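Local structure of outer membrane usher protein PapC (Escherichia coli, 3L48) at residues T73-S76 with D77-L80. The protein forms an outer-membrane pore for export and assembly of pilus subunits, this chain being its C-terminal domain. Residues are numbered along the deposited sequence; the frame is centred on the assembly and turned at random.
Sequences TAIS and DQQL
Gln-78 reaches back across the turn with its side-chain amide and takes a hydrogen bond from the backbone of Ile-75. Ile-75 N lies 3.0 Å from Gln-78 OE1, and the bond is fairly straight, with an N-H...O angle of 162°. The donor sits almost in line with the amide C=O. Gln-78 has CG anti to its own N (chi1 -179°) and stays extended to CD, which carries the amide back to the first residue of the turn. A second bond closes the turn itself: Gln-78 N to Ile-75 O, weak at 3.3 Å and bent. Two waters extend the grip to Thr-73. One donates to both Gln-78 OE1 and Thr-73 O, so OE1 accepts two bonds. The other accepts from Gln-78 NE2 at 2.8 Å and is hydrogen-bonded to Thr-73 OG1. With partners at both ends, the amide is probably held in this rotation. Replacing Gln-78 by alanine removes the amide, so Ile-75 N would probably lose this acceptor and both water bridges to Thr-73 would be broken.

Packing is light. Ile-75 CG1 touches Gln-78 OE1 at 3.6 Å, the two side chains crossing at about a right angle. Ala-74 CA approaches the same oxygen at 3.4 Å. Ala-74 CB only just meets Leu-80 CD1, at 4.5 Å. Ala-74 also lies on Leu-10. At the corner, Asp-77 OD2 forms a salt bridge with Arg-9 NE, tying the turn to the chain before strand 10-16.

Residues Ile-75 to Gln-78 make a type II beta turn, with Asp-77 in a left-handed conformation (phi 63°) at its third position. The turn leads the loop after strand 64-69 into strand 78-84, which pairs in parallel with strand 10-16 in this Ig-like domain.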
loop_
_atom_site.group_PDB
_atom_site.type_symbol
_atom_site.label_atom_id
_atom_site.label_comp_id
_atom_site.label_asym_id
_atom_site.label_seq_id
_atom_site.Cartn_x
_atom_site.Cartn_y
_atom_site.Cartn_z
ATOM N N THR A 73 -5.668 10.326 8.815
ATOM C CA THR A 73 -6.683 9.843 9.744
ATOM C C THR A 73 -6.721 8.323 9.860
ATOM O O THR A 73 -7.619 7.766 10.488
ATOM C CB THR A 73 -8.078 10.346 9.348
ATOM O OG1 THR A 73 -8.319 10.038 7.971
ATOM C CG2 THR A 73 -8.169 11.847 9.547
ATOM N N ALA A 74 -5.745 7.655 9.257
ATOM C CA ALA A 74 -5.681 6.203 9.321
ATOM C C ALA A 74 -5.449 5.726 10.758
ATOM O O ALA A 74 -4.565 6.229 11.455
ATOM C CB ALA A 74 -4.592 5.681 8.397
ATOM N N ILE A 75 -6.254 4.764 11.198
ATOM C CA ILE A 75 -6.070 4.153 12.510
ATOM C C ILE A 75 -6.027 2.634 12.395
ATOM O O ILE A 75 -6.342 2.075 11.342
ATOM C CB ILE A 75 -7.161 4.580 13.515
ATOM C CG1 ILE A 75 -8.550 4.175 13.015
ATOM C CG2 ILE A 75 -7.087 6.078 13.772
ATOM C CD1 ILE A 75 -9.669 4.552 13.963
ATOM N N SER A 76 -5.646 1.973 13.482
ATOM C CA SER A 76 -5.380 0.539 13.455
ATOM C C SER A 76 -6.626 -0.294 13.167
ATOM O O SER A 76 -7.725 0.027 13.624
ATOM C CB SER A 76 -4.718 0.087 14.759
ATOM O OG SER A 76 -4.060 -1.157 14.583
ATOM N N ASP A 77 -6.431 -1.366 12.405
ATOM C CA ASP A 77 -7.511 -2.257 11.982
ATOM C C ASP A 77 -8.552 -1.569 11.110
ATOM O O ASP A 77 -9.705 -1.993 11.055
ATOM C CB ASP A 77 -8.178 -2.933 13.180
ATOM C CG ASP A 77 -7.410 -4.151 13.659
ATOM O OD1 ASP A 77 -7.977 -4.935 14.448
ATOM O OD2 ASP A 77 -6.244 -4.326 13.240
ATOM N N GLN A 78 -8.140 -0.514 10.419
ATOM C CA GLN A 78 -9.022 0.162 9.479
ATOM C C GLN A 78 -8.831 -0.401 8.076
ATOM O O GLN A 78 -7.705 -0.510 7.591
ATOM C CB GLN A 78 -8.749 1.670 9.469
ATOM C CG GLN A 78 -9.639 2.463 8.523
ATOM C CD GLN A 78 -9.362 3.957 8.569
ATOM O OE1 GLN A 78 -8.606 4.435 9.416
ATOM N NE2 GLN A 78 -9.977 4.704 7.655
ATOM N N GLN A 79 -9.931 -0.764 7.428
ATOM C CA GLN A 79 -9.887 -1.095 6.011
ATOM C C GLN A 79 -10.083 0.186 5.221
ATOM O O GLN A 79 -11.032 0.929 5.464
ATOM C CB GLN A 79 -10.979 -2.094 5.631
ATOM C CG GLN A 79 -10.993 -2.421 4.138
ATOM C CD GLN A 79 -12.251 -3.148 3.707
ATOM O OE1 GLN A 79 -13.193 -2.538 3.199
ATOM N NE2 GLN A 79 -12.274 -4.455 3.914
ATOM N N LEU A 80 -9.190 0.451 4.275
ATOM C CA LEU A 80 -9.349 1.626 3.430
ATOM C C LEU A 80 -8.793 1.435 2.022
ATOM O O LEU A 80 -7.842 0.682 1.804
ATOM C CB LEU A 80 -8.737 2.864 4.090
ATOM C CG LEU A 80 -7.221 3.045 4.013
ATOM C CD1 LEU A 80 -6.817 4.322 4.737
ATOM C CD2 LEU A 80 -6.491 1.847 4.595
HETATM O O HOH W 1 -9.025 7.271 7.081
HETATM O O HOH W 2 -10.061 6.685 10.550
#